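Long-range contacts in bifunctional GH43-CE protein (Bacteroides eggerthii, PDB 6MLY), which probably removes xylose units from xylan through a family 43 glycoside hydrolase module and carries a putative carbohydrate esterase module: residues M385-M390 and V435-Q440; D394-S399 and L491-T496; Q440-K445 and Y461-S466. All blocks are in the same frame, centred on the assembly; numbering follows the deposited sequence.

Interaction 1: residues M385-M390 and V435-Q440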
ATOM      1  N   MET A 385      15.833   2.004 -13.508  1.00 69.42           N
ATOM      2  CA  MET A 385      16.435   0.705 -13.749  1.00 69.27           C
ATOM      3  C   MET A 385      17.036   0.669 -15.157  1.00 70.03           C
ATOM      4  O   MET A 385      16.950   1.639 -15.899  1.00 70.81           O
ATOM      5  CB  MET A 385      15.395  -0.410 -13.588  1.00 69.20           C
ATOM      6  CG  MET A 385      15.886  -1.577 -12.731  1.00 69.18           C
ATOM      7  SD  MET A 385      14.567  -2.496 -11.894  1.00 69.23           S
ATOM      8  CE  MET A 385      13.830  -1.172 -10.938  1.00 68.44           C
ATOM      9  N   ASP A 386      17.688  -0.456 -15.474  1.00 70.56           N
ATOM     10  CA  ASP A 386      18.223  -0.764 -16.799  1.00 71.95           C
ATOM     11  C   ASP A 386      18.234  -2.292 -16.947  1.00 72.47           C
ATOM     12  O   ASP A 386      18.984  -2.988 -16.244  1.00 73.06           O
ATOM     13  CB  ASP A 386      19.612  -0.146 -17.006  1.00 72.06           C
ATOM     14  CG  ASP A 386      20.051  -0.069 -18.463  1.00 72.98           C
ATOM     15  OD1 ASP A 386      19.697  -0.983 -19.236  1.00 73.87           O
ATOM     16  OD2 ASP A 386      20.750   0.903 -18.811  1.00 73.65           O
ATOM     17  N   VAL A 387      17.417  -2.792 -17.884  1.00 73.06           N
ATOM     18  CA  VAL A 387      16.967  -4.191 -17.913  1.00 73.28           C
ATOM     19  C   VAL A 387      17.777  -5.022 -18.922  1.00 73.77           C
ATOM     20  O   VAL A 387      17.540  -6.225 -19.053  1.00 74.39           O
ATOM     21  CB  VAL A 387      15.461  -4.267 -18.227  1.00 74.08           C
ATOM     22  CG1 VAL A 387      14.659  -3.321 -17.349  1.00 74.00           C
ATOM     23  CG2 VAL A 387      15.176  -3.998 -19.695  1.00 75.36           C
ATOM     24  N   SER A 388      18.726  -4.388 -19.621  1.00 74.08           N
ATOM     25  CA  SER A 388      19.565  -5.044 -20.630  1.00 75.32           C
ATOM     26  C   SER A 388      20.100  -6.388 -20.115  1.00 75.90           C
ATOM     27  O   SER A 388      20.114  -7.369 -20.853  1.00 77.02           O
ATOM     28  CB  SER A 388      20.698  -4.144 -21.038  1.00 75.65           C
ATOM     29  OG  SER A 388      20.262  -2.794 -21.124  1.00 75.57           O
ATOM     30  N   GLY A 389      20.537  -6.410 -18.846  1.00 75.10           N
ATOM     31  CA  GLY A 389      21.219  -7.551 -18.228  1.00 74.59           C
ATOM     32  C   GLY A 389      20.315  -8.753 -18.000  1.00 74.34           C
ATOM     33  O   GLY A 389      20.802  -9.882 -17.924  1.00 74.70           O
ATOM     34  N   MET A 390      19.003  -8.512 -17.889  1.00 74.24           N
ATOM     35  CA  MET A 390      18.033  -9.525 -17.470  1.00 74.99           C
ATOM     36  C   MET A 390      17.988 -10.694 -18.462  1.00 76.94           C
ATOM     37  O   MET A 390      18.254 -10.529 -19.658  1.00 77.12           O
ATOM     38  CB  MET A 390      16.631  -8.923 -17.357  1.00 74.07           C
ATOM     39  CG  MET A 390      16.512  -7.883 -16.269  1.00 72.91           C
ATOM     40  SD  MET A 390      14.807  -7.707 -15.725  1.00 71.92           S
ATOM     41  CE  MET A 390      14.856  -6.027 -15.104  1.00 71.63           C
ATOM     42  N   VAL A 435       2.029  -4.560 -19.097  1.00 81.49           N
ATOM     43  CA  VAL A 435       2.331  -3.712 -20.251  1.00 81.89           C
ATOM     44  C   VAL A 435       3.629  -4.216 -20.873  1.00 82.45           C
ATOM     45  O   VAL A 435       4.561  -4.551 -20.148  1.00 83.21           O
ATOM     46  CB  VAL A 435       2.439  -2.222 -19.861  1.00 82.31           C
ATOM     47  CG1 VAL A 435       2.947  -1.352 -21.003  1.00 82.45           C
ATOM     48  CG2 VAL A 435       1.117  -1.680 -19.338  1.00 83.25           C
ATOM     49  N   PRO A 436       3.736  -4.290 -22.222  1.00 82.73           N
ATOM     50  CA  PRO A 436       5.006  -4.623 -22.870  1.00 82.88           C
ATOM     51  C   PRO A 436       6.026  -3.479 -22.741  1.00 82.42           C
ATOM     52  O   PRO A 436       5.643  -2.304 -22.724  1.00 82.52           O
ATOM     53  CB  PRO A 436       4.598  -4.841 -24.334  1.00 83.66           C
ATOM     54  CG  PRO A 436       3.395  -3.945 -24.506  1.00 82.95           C
ATOM     55  CD  PRO A 436       2.652  -4.064 -23.194  1.00 81.92           C
ATOM     56  N   LEU A 437       7.312  -3.834 -22.644  1.00 81.21           N
ATOM     57  CA  LEU A 437       8.389  -2.850 -22.644  1.00 80.20           C
ATOM     58  C   LEU A 437       9.167  -2.946 -23.964  1.00 81.61           C
ATOM     59  O   LEU A 437       9.535  -4.043 -24.394  1.00 83.20           O
ATOM     60  CB  LEU A 437       9.296  -3.087 -21.431  1.00 79.61           C
ATOM     61  CG  LEU A 437      10.359  -2.016 -21.192  1.00 78.81           C
ATOM     62  CD1 LEU A 437       9.729  -0.643 -20.998  1.00 77.14           C
ATOM     63  CD2 LEU A 437      11.233  -2.372 -20.001  1.00 78.72           C
ATOM     64  N   ASN A 438       9.386  -1.787 -24.601  1.00 81.65           N
ATOM     65  CA  ASN A 438      10.158  -1.672 -25.839  1.00 82.64           C
ATOM     66  C   ASN A 438      11.375  -0.756 -25.629  1.00 83.50           C
ATOM     67  O   ASN A 438      12.063  -0.432 -26.592  1.00 85.05           O
ATOM     68  CB  ASN A 438       9.271  -1.187 -26.985  1.00 82.43           C
ATOM     69  CG  ASN A 438       7.958  -1.942 -27.059  1.00 81.59           C
ATOM     70  OD1 ASN A 438       7.948  -3.160 -27.221  1.00 82.65           O
ATOM     71  ND2 ASN A 438       6.846  -1.235 -26.921  1.00 79.69           N
ATOM     72  N   GLN A 439      11.626  -0.344 -24.377  1.00 83.23           N
ATOM     73  CA  GLN A 439      12.870   0.321 -23.954  1.00 84.37           C
ATOM     74  C   GLN A 439      13.644  -0.617 -23.016  1.00 84.23           C
ATOM     75  O   GLN A 439      13.223  -1.747 -22.755  1.00 84.52           O
ATOM     76  CB  GLN A 439      12.585   1.634 -23.217  1.00 85.15           C
ATOM     77  CG  GLN A 439      11.610   2.561 -23.928  1.00 86.53           C
ATOM     78  CD  GLN A 439      11.448   3.869 -23.191  1.00 87.14           C
ATOM     79  OE1 GLN A 439      11.945   4.047 -22.077  1.00 85.45           O
ATOM     80  NE2 GLN A 439      10.741   4.800 -23.812  1.00 88.95           N
ATOM     81  N   GLN A 440      14.784  -0.138 -22.509  1.00 83.44           N
ATOM     82  CA  GLN A 440      15.548  -0.888 -21.511  1.00 82.70           C
ATOM     83  C   GLN A 440      15.678  -0.076 -20.214  1.00 79.66           C
ATOM     84  O   GLN A 440      15.673  -0.661 -19.130  1.00 77.40           O
ATOM     85  CB  GLN A 440      16.878  -1.335 -22.114  1.00 84.66           C
ATOM     86  CG  GLN A 440      16.678  -2.097 -23.417  1.00 86.84           C
ATOM     87  CD  GLN A 440      17.698  -3.189 -23.617  1.00 89.29           C
ATOM     88  OE1 GLN A 440      18.878  -3.030 -23.305  1.00 89.08           O
ATOM     89  NE2 GLN A 440      17.242  -4.308 -24.158  1.00 91.63           N
TER

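Interaction 2: residues D394-S399 and L491-T496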
ATOM      1  N   ASP A 394      13.790 -13.871 -15.233  1.00 81.36           N
ATOM      2  CA  ASP A 394      14.221 -12.983 -14.144  1.00 79.10           C
ATOM      3  C   ASP A 394      13.129 -11.931 -13.903  1.00 77.82           C
ATOM      4  O   ASP A 394      12.308 -11.657 -14.781  1.00 77.66           O
ATOM      5  CB  ASP A 394      15.583 -12.334 -14.431  1.00 77.88           C
ATOM      6  CG  ASP A 394      16.761 -13.326 -14.501  1.00 78.01           C
ATOM      7  OD1 ASP A 394      16.488 -14.545 -14.434  1.00 79.06           O
ATOM      8  OD2 ASP A 394      17.948 -12.869 -14.613  1.00 78.41           O
ATOM      9  N   PHE A 395      13.138 -11.355 -12.697  1.00 76.21           N
ATOM     10  CA  PHE A 395      12.110 -10.423 -12.253  1.00 75.44           C
ATOM     11  C   PHE A 395      12.739  -9.416 -11.285  1.00 73.77           C
ATOM     12  O   PHE A 395      13.123  -9.790 -10.191  1.00 74.23           O
ATOM     13  CB  PHE A 395      10.955 -11.210 -11.625  1.00 75.59           C
ATOM     14  CG  PHE A 395       9.736 -10.410 -11.239  1.00 75.19           C
ATOM     15  CD1 PHE A 395       9.460  -9.178 -11.817  1.00 75.52           C
ATOM     16  CD2 PHE A 395       8.836 -10.920 -10.317  1.00 74.54           C
ATOM     17  CE1 PHE A 395       8.328  -8.462 -11.456  1.00 75.62           C
ATOM     18  CE2 PHE A 395       7.705 -10.203  -9.957  1.00 75.08           C
ATOM     19  CZ  PHE A 395       7.451  -8.977 -10.528  1.00 75.57           C
ATOM     20  N   ALA A 396      12.841  -8.150 -11.711  1.00 72.08           N
ATOM     21  CA  ALA A 396      13.577  -7.118 -10.977  1.00 70.64           C
ATOM     22  C   ALA A 396      12.791  -5.806 -10.975  1.00 70.17           C
ATOM     23  O   ALA A 396      12.489  -5.275 -12.033  1.00 70.75           O
ATOM     24  CB  ALA A 396      14.933  -6.921 -11.604  1.00 70.68           C
ATOM     25  N   GLY A 397      12.502  -5.279  -9.778  1.00 69.10           N
ATOM     26  CA  GLY A 397      11.752  -4.038  -9.639  1.00 68.63           C
ATOM     27  C   GLY A 397      11.808  -3.472  -8.231  1.00 68.08           C
ATOM     28  O   GLY A 397      12.810  -3.624  -7.526  1.00 67.78           O
ATOM     29  N   LEU A 398      10.713  -2.805  -7.843  1.00 67.99           N
ATOM     30  CA  LEU A 398      10.530  -2.175  -6.533  1.00 67.64           C
ATOM     31  C   LEU A 398       9.372  -2.885  -5.819  1.00 67.89           C
ATOM     32  O   LEU A 398       8.407  -3.290  -6.473  1.00 68.72           O
ATOM     33  CB  LEU A 398      10.226  -0.688  -6.745  1.00 67.23           C
ATOM     34  CG  LEU A 398      10.092   0.163  -5.484  1.00 67.24           C
ATOM     35  CD1 LEU A 398      11.457   0.438  -4.875  1.00 67.55           C
ATOM     36  CD2 LEU A 398       9.379   1.470  -5.789  1.00 67.30           C
ATOM     37  N   SER A 399       9.484  -3.052  -4.495  1.00 67.69           N
ATOM     38  CA  SER A 399       8.456  -3.746  -3.710  1.00 67.88           C
ATOM     39  C   SER A 399       8.148  -2.983  -2.417  1.00 68.04           C
ATOM     40  O   SER A 399       9.037  -2.392  -1.816  1.00 68.21           O
ATOM     41  CB  SER A 399       8.865  -5.165  -3.406  1.00 68.17           C
ATOM     42  OG  SER A 399       8.039  -5.727  -2.391  1.00 68.68           O
ATOM     43  N   LEU A 491      14.476  -3.036  -3.288  1.00 65.57           N
ATOM     44  CA  LEU A 491      15.053  -3.286  -4.607  1.00 65.43           C
ATOM     45  C   LEU A 491      15.295  -4.795  -4.716  1.00 66.31           C
ATOM     46  O   LEU A 491      15.899  -5.372  -3.821  1.00 66.59           O
ATOM     47  CB  LEU A 491      16.372  -2.525  -4.798  1.00 64.94           C
ATOM     48  CG  LEU A 491      16.405  -1.032  -4.458  1.00 64.52           C
ATOM     49  CD1 LEU A 491      17.229  -0.268  -5.483  1.00 64.46           C
ATOM     50  CD2 LEU A 491      15.021  -0.419  -4.353  1.00 64.43           C
ATOM     51  N   PHE A 492      14.825  -5.419  -5.805  1.00 66.86           N
ATOM     52  CA  PHE A 492      14.980  -6.866  -5.991  1.00 67.38           C
ATOM     53  C   PHE A 492      15.330  -7.187  -7.449  1.00 68.03           C
ATOM     54  O   PHE A 492      15.234  -6.329  -8.320  1.00 68.31           O
ATOM     55  CB  PHE A 492      13.719  -7.604  -5.534  1.00 68.21           C
ATOM     56  CG  PHE A 492      12.482  -7.355  -6.360  1.00 68.94           C
ATOM     57  CD1 PHE A 492      11.621  -6.311  -6.060  1.00 68.86           C
ATOM     58  CD2 PHE A 492      12.162  -8.186  -7.424  1.00 70.01           C
ATOM     59  CE1 PHE A 492      10.477  -6.097  -6.813  1.00 69.30           C
ATOM     60  CE2 PHE A 492      11.019  -7.969  -8.179  1.00 70.33           C
ATOM     61  CZ  PHE A 492      10.179  -6.922  -7.874  1.00 69.97           C
ATOM     62  N   ASN A 493      15.761  -8.435  -7.666  1.00 68.37           N
ATOM     63  CA  ASN A 493      16.128  -8.988  -8.960  1.00 69.21           C
ATOM     64  C   ASN A 493      16.500 -10.461  -8.779  1.00 70.38           C
ATOM     65  O   ASN A 493      17.598 -10.761  -8.325  1.00 70.49           O
ATOM     66  CB  ASN A 493      17.314  -8.270  -9.614  1.00 69.16           C
ATOM     67  CG  ASN A 493      17.729  -8.905 -10.927  1.00 70.25           C
ATOM     68  OD1 ASN A 493      16.947  -9.619 -11.556  1.00 71.20           O
ATOM     69  ND2 ASN A 493      18.957  -8.655 -11.353  1.00 70.73           N
ATOM     70  N   TYR A 494      15.602 -11.370  -9.172  1.00 71.35           N
ATOM     71  CA  TYR A 494      15.833 -12.796  -8.978  1.00 72.54           C
ATOM     72  C   TYR A 494      15.344 -13.597 -10.181  1.00 74.05           C
ATOM     73  O   TYR A 494      14.504 -13.129 -10.928  1.00 74.58           O
ATOM     74  CB  TYR A 494      15.120 -13.288  -7.723  1.00 72.70           C
ATOM     75  CG  TYR A 494      13.619 -13.160  -7.756  1.00 72.70           C
ATOM     76  CD1 TYR A 494      12.816 -14.273  -7.935  1.00 73.60           C
ATOM     77  CD2 TYR A 494      12.999 -11.934  -7.577  1.00 72.19           C
ATOM     78  CE1 TYR A 494      11.435 -14.173  -7.945  1.00 73.83           C
ATOM     79  CE2 TYR A 494      11.619 -11.816  -7.580  1.00 72.30           C
ATOM     80  CZ  TYR A 494      10.833 -12.941  -7.762  1.00 73.17           C
ATOM     81  OH  TYR A 494       9.472 -12.840  -7.763  1.00 73.73           O
ATOM     82  N   ALA A 495      15.860 -14.826 -10.299  1.00 76.14           N
ATOM     83  CA  ALA A 495      15.611 -15.710 -11.426  1.00 78.65           C
ATOM     84  C   ALA A 495      14.647 -16.837 -11.032  1.00 81.68           C
ATOM     85  O   ALA A 495      14.653 -17.294  -9.886  1.00 83.32           O
ATOM     86  CB  ALA A 495      16.916 -16.277 -11.917  1.00 79.96           C
ATOM     87  N   THR A 496      13.837 -17.270 -12.008  1.00 82.76           N
ATOM     88  CA  THR A 496      12.984 -18.453 -11.904  1.00 84.35           C
ATOM     89  C   THR A 496      13.530 -19.589 -12.783  1.00 86.31           C
ATOM     90  O   THR A 496      13.306 -20.757 -12.469  1.00 88.30           O
ATOM     91  CB  THR A 496      11.531 -18.133 -12.287  1.00 84.15           C
ATOM     92  OG1 THR A 496      11.509 -17.673 -13.639  1.00 84.19           O
ATOM     93  CG2 THR A 496      10.898 -17.095 -11.387  1.00 83.68           C
TER

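Interaction 3: residues Q440-K445 and Y461-S466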
ATOM      1  N   GLN A 440      14.784  -0.138 -22.509  1.00 83.44           N
ATOM      2  CA  GLN A 440      15.548  -0.888 -21.511  1.00 82.70           C
ATOM      3  C   GLN A 440      15.678  -0.076 -20.214  1.00 79.66           C
ATOM      4  O   GLN A 440      15.673  -0.661 -19.130  1.00 77.40           O
ATOM      5  CB  GLN A 440      16.878  -1.335 -22.114  1.00 84.66           C
ATOM      6  CG  GLN A 440      16.678  -2.097 -23.417  1.00 86.84           C
ATOM      7  CD  GLN A 440      17.698  -3.189 -23.617  1.00 89.29           C
ATOM      8  OE1 GLN A 440      18.878  -3.030 -23.305  1.00 89.08           O
ATOM      9  NE2 GLN A 440      17.242  -4.308 -24.158  1.00 91.63           N
ATOM     10  N   VAL A 441      15.762   1.256 -20.326  1.00 78.77           N
ATOM     11  CA  VAL A 441      15.602   2.149 -19.175  1.00 76.81           C
ATOM     12  C   VAL A 441      14.108   2.226 -18.828  1.00 75.81           C
ATOM     13  O   VAL A 441      13.275   2.510 -19.688  1.00 76.72           O
ATOM     14  CB  VAL A 441      16.200   3.544 -19.444  1.00 77.12           C
ATOM     15  CG1 VAL A 441      15.919   4.511 -18.299  1.00 75.43           C
ATOM     16  CG2 VAL A 441      17.694   3.470 -19.729  1.00 77.53           C
ATOM     17  N   VAL A 442      13.791   1.963 -17.557  1.00 74.30           N
ATOM     18  CA  VAL A 442      12.426   1.977 -17.040  1.00 73.17           C
ATOM     19  C   VAL A 442      12.454   2.541 -15.609  1.00 72.40           C
ATOM     20  O   VAL A 442      13.453   2.407 -14.889  1.00 71.90           O
ATOM     21  CB  VAL A 442      11.804   0.567 -17.096  1.00 73.45           C
ATOM     22  CG1 VAL A 442      12.545  -0.415 -16.203  1.00 73.80           C
ATOM     23  CG2 VAL A 442      10.326   0.578 -16.748  1.00 72.75           C
ATOM     24  N   TYR A 443      11.351   3.182 -15.215  1.00 71.02           N
ATOM     25  CA  TYR A 443      11.207   3.822 -13.915  1.00 70.16           C
ATOM     26  C   TYR A 443      10.058   3.147 -13.158  1.00 69.99           C
ATOM     27  O   TYR A 443       9.171   2.553 -13.774  1.00 68.48           O
ATOM     28  CB  TYR A 443      10.971   5.325 -14.095  1.00 69.66           C
ATOM     29  CG  TYR A 443      12.102   6.078 -14.754  1.00 70.54           C
ATOM     30  CD1 TYR A 443      12.263   6.078 -16.131  1.00 70.63           C
ATOM     31  CD2 TYR A 443      13.013   6.804 -14.001  1.00 70.08           C
ATOM     32  CE1 TYR A 443      13.301   6.765 -16.740  1.00 71.05           C
ATOM     33  CE2 TYR A 443      14.052   7.503 -14.594  1.00 70.39           C
ATOM     34  CZ  TYR A 443      14.197   7.485 -15.968  1.00 70.66           C
ATOM     35  OH  TYR A 443      15.219   8.171 -16.553  1.00 70.46           O
ATOM     36  N   PHE A 444      10.104   3.223 -11.822  1.00 70.26           N
ATOM     37  CA  PHE A 444       9.046   2.706 -10.943  1.00 70.46           C
ATOM     38  C   PHE A 444       8.879   3.622  -9.726  1.00 71.19           C
ATOM     39  O   PHE A 444       9.817   4.303  -9.315  1.00 70.76           O
ATOM     40  CB  PHE A 444       9.342   1.278 -10.478  1.00 70.21           C
ATOM     41  CG  PHE A 444       9.371   0.248 -11.578  1.00 70.41           C
ATOM     42  CD1 PHE A 444       8.203  -0.157 -12.205  1.00 71.04           C
ATOM     43  CD2 PHE A 444      10.566  -0.318 -11.989  1.00 70.54           C
ATOM     44  CE1 PHE A 444       8.231  -1.107 -13.215  1.00 71.62           C
ATOM     45  CE2 PHE A 444      10.594  -1.268 -13.000  1.00 70.86           C
ATOM     46  CZ  PHE A 444       9.426  -1.661 -13.610  1.00 71.43           C
ATOM     47  N   LYS A 445       7.666   3.601  -9.165  1.00 71.55           N
ATOM     48  CA  LYS A 445       7.271   4.406  -8.014  1.00 71.93           C
ATOM     49  C   LYS A 445       6.308   3.570  -7.163  1.00 71.69           C
ATOM     50  O   LYS A 445       5.535   2.777  -7.688  1.00 72.11           O
ATOM     51  CB  LYS A 445       6.641   5.721  -8.493  1.00 73.29           C
ATOM     52  CG  LYS A 445       6.223   6.707  -7.407  1.00 73.85           C
ATOM     53  CD  LYS A 445       6.178   8.163  -7.872  1.00 75.21           C
ATOM     54  CE  LYS A 445       5.016   8.475  -8.794  1.00 75.45           C
ATOM     55  NZ  LYS A 445       4.959   9.913  -9.154  1.00 76.47           N
ATOM     56  N   TYR A 461       4.524   2.779 -13.023  1.00 72.30           N
ATOM     57  CA  TYR A 461       5.737   2.662 -13.837  1.00 71.46           C
ATOM     58  C   TYR A 461       5.899   3.951 -14.650  1.00 71.29           C
ATOM     59  O   TYR A 461       5.062   4.841 -14.569  1.00 71.51           O
ATOM     60  CB  TYR A 461       5.704   1.398 -14.700  1.00 72.59           C
ATOM     61  CG  TYR A 461       4.853   1.470 -15.943  1.00 73.80           C
ATOM     62  CD1 TYR A 461       5.358   1.976 -17.131  1.00 75.19           C
ATOM     63  CD2 TYR A 461       3.551   0.995 -15.947  1.00 74.79           C
ATOM     64  CE1 TYR A 461       4.584   2.034 -18.281  1.00 76.40           C
ATOM     65  CE2 TYR A 461       2.764   1.040 -17.088  1.00 75.78           C
ATOM     66  CZ  TYR A 461       3.284   1.560 -18.262  1.00 76.06           C
ATOM     67  OH  TYR A 461       2.521   1.614 -19.392  1.00 76.62           O
ATOM     68  N   SER A 462       7.001   4.046 -15.399  1.00 71.16           N
ATOM     69  CA  SER A 462       7.288   5.202 -16.237  1.00 71.86           C
ATOM     70  C   SER A 462       8.469   4.893 -17.171  1.00 72.94           C
ATOM     71  O   SER A 462       9.376   4.157 -16.794  1.00 73.23           O
ATOM     72  CB  SER A 462       7.529   6.428 -15.392  1.00 71.67           C
ATOM     73  OG  SER A 462       8.005   7.510 -16.176  1.00 72.70           O
ATOM     74  N   LEU A 463       8.428   5.455 -18.390  1.00 75.32           N
ATOM     75  CA  LEU A 463       9.460   5.269 -19.423  1.00 76.61           C
ATOM     76  C   LEU A 463      10.322   6.534 -19.537  1.00 77.90           C
ATOM     77  O   LEU A 463      11.182   6.623 -20.411  1.00 79.10           O
ATOM     78  CB  LEU A 463       8.771   4.969 -20.759  1.00 77.36           C
ATOM     79  CG  LEU A 463       7.679   3.899 -20.731  1.00 77.03           C
ATOM     80  CD1 LEU A 463       7.189   3.591 -22.136  1.00 77.49           C
ATOM     81  CD2 LEU A 463       8.170   2.627 -20.059  1.00 77.41           C
ATOM     82  N   ASP A 464      10.109   7.472 -18.608  1.00 79.22           N
ATOM     83  CA  ASP A 464      10.431   8.885 -18.758  1.00 83.11           C
ATOM     84  C   ASP A 464      10.732   9.450 -17.360  1.00 82.88           C
ATOM     85  O   ASP A 464      10.396   8.830 -16.344  1.00 83.60           O
ATOM     86  CB  ASP A 464       9.257   9.560 -19.479  1.00 84.97           C
ATOM     87  CG  ASP A 464       9.341  11.062 -19.693  1.00 87.88           C
ATOM     88  OD1 ASP A 464      10.012  11.750 -18.890  1.00 89.52           O
ATOM     89  OD2 ASP A 464       8.697  11.537 -20.656  1.00 89.97           O
ATOM     90  N   GLY A 465      11.382  10.617 -17.313  1.00 83.03           N
ATOM     91  CA  GLY A 465      11.630  11.331 -16.062  1.00 82.40           C
ATOM     92  C   GLY A 465      10.373  11.496 -15.215  1.00 81.71           C
ATOM     93  O   GLY A 465      10.397  11.208 -14.021  1.00 79.67           O
ATOM     94  N   SER A 466       9.267  11.934 -15.840  1.00 82.78           N
ATOM     95  CA  SER A 466       8.159  12.575 -15.103  1.00 82.32           C
ATOM     96  C   SER A 466       6.774  11.951 -15.363  1.00 80.12           C
ATOM     97  O   SER A 466       5.909  12.057 -14.499  1.00 78.09           O
ATOM     98  CB  SER A 466       8.135  14.057 -15.395  1.00 85.92           C
ATOM     99  OG  SER A 466       7.312  14.745 -14.462  1.00 87.30           O
TER

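Interaction 1: residues M385-M390 and V435-Q440
S388 OG sits between two acceptors, Q440 OE1 across the contact and D386 OD1 two residues back in its own segment. It lies 2.6 Å from Q440 OE1, and D386 OD1 is 2.7 Å from the same S388 OG. The hydroxyl has one proton, shared between these two possible acceptors. The Q440 side chain, with CG beside its backbone N (chi1 -54°) and a bend at chi2, brings OE1 to the serine. The D386 carboxylate stands steeply to that amide, with the two planes 77° apart; its other oxygen, OD2, is engaged by R348 in a salt bridge, which probably helps to hold the acid in place. The main-chain oxygen of Q440 is a second meeting point. V387 N donates to Q440 O over 3.0 Å, approaching from above the carbonyl plane, and D386 CA directs a C-H at the same Q440 O from 3.5 Å. Both methyls of V387 flank this carbonyl, and CG2 also lies against the aliphatic start of the Q440 side chain, 4.0 Å from Q440 CB. Farther in, V387 CG2 meets L437 CD2 at 4.3 Å, a loose apolar touch that V410 extends by packing on both side chains. V387 begins a type I turn that runs to M390 and is closed by M390 N bonding to V387 O. Strand 378-386 thus ends in a tight turn braced by the connection that leaves strand 430-436 and enters strand 441-449. That link passes from one sheet to the other at the end of the stack, a connection of the kind that beta sandwiches such as the concanavalin A-like domain have.

Interaction 2: residues D394-S399 and L491-T496
Antiparallel pairing in one sheet of the concanavalin A-like sandwich joins F395 of strand 395-401 to Y494, in the chain that runs on from strand 488-491. F395 N bonds to Y494 O at 2.9 Å, and Y494 N returns a bond to F395 O at 3.1 Å. Farther along, F492 N donates to G397 O over 3.2 Å, whereas the bond from G397 N back to F492 O is weak. Three rings gather beside this pairing. The edge of F492 points at the face of F395 in a T-shaped pair, planes 85° apart and CE2 standing over the centre of the F395 ring. F492 reaches back over the opposing strand because its CG lies between backbone N and carbonyl carbon (chi1 67°). There its face covers G397, whose CA makes a CH-pi contact 4.0 Å from the ring centroid. Y494 runs alongside F395 with its hydroxyl at the ring edge, OH to F395 CD2 being 3.3 Å; K411 adds a cation-pi contact to F395. On the side facing the other sheet, L398 CD1 meets L491 CD2 at 3.7 Å, and both leucines rest on V383. N493 packs against A396 while its amide nitrogen bonds to L354 O. With the leucines turned to the other sheet and the ring cluster on the opposite side, the contact continues the antiparallel pairing in one sheet of the beta sandwich.

Interaction 3: residues Q440-K445 and Y461-S466
Y443 and S462 form an antiparallel hydrogen-bonded pair near the open end of the hairpin made by strands 441-449 and 456-462. Y443 N donates to S462 O over 2.7 Å, with the donor tilted 17° from the carbonyl plane. The return bond, S462 N to Y443 O, is weak at 3.1 Å, and Y461 CA adds a C-H contact to the same Y443 O. The neighbouring pair, F444 with Y461, is non-hydrogen-bonded. Around the Y443 phenol the contact is van der Waals packing. D464 O rests over one face of the ring, 3.3 Å from Y443 CD1 and displaced toward the rim, while S462 O comes to the ring edge in its plane. With CG anti to the carbonyl carbon (chi1 -63°), the ring extends beside 463-465. Within the turn, S462 OG lies 2.7 Å from D464 O, to which it donates, and N467 O is a second acceptor for the same single proton. D464 also accepts from S466 N through OD1, an Asx turn in the bend after the strand. Apolar contacts fall on both faces. Y443 CB packs on S462 CB at 3.8 Å, and W468 covers both residues. On the opposite face, F444 CE1 meets Y461 CB at 3.9 Å, and I419 of the other sheet touches both side chains; V442 and L463 make a looser contact at the margin. The F444 and Y461 face is thus apolar in this contact, whereas the Y443 and S462 face mixes carbon packing with the hydrogen bonding of the turn. The S462 hydroxyl and the D464 Asx turn probably help to set the path of the chain after the strand.

From the N terminus, strand 378-386 and its turn come first and strand 395-401 follows; interaction 1 closes when the chain arrives at 435-440. Q440 then opens interaction 3, which closes at 461-466, so these two run in series and share a residue. Interaction 2 closes last, at 491-496: it crosses interaction 1 and encloses interaction 3. Interactions 2 and 3 are antiparallel pairings in opposite sheets of the sandwich, while interaction 1 ties the sheets at one end. M385 joins all three, its backbone N probably bonded to V442 O and its side chain packed between A396, G397 and F444.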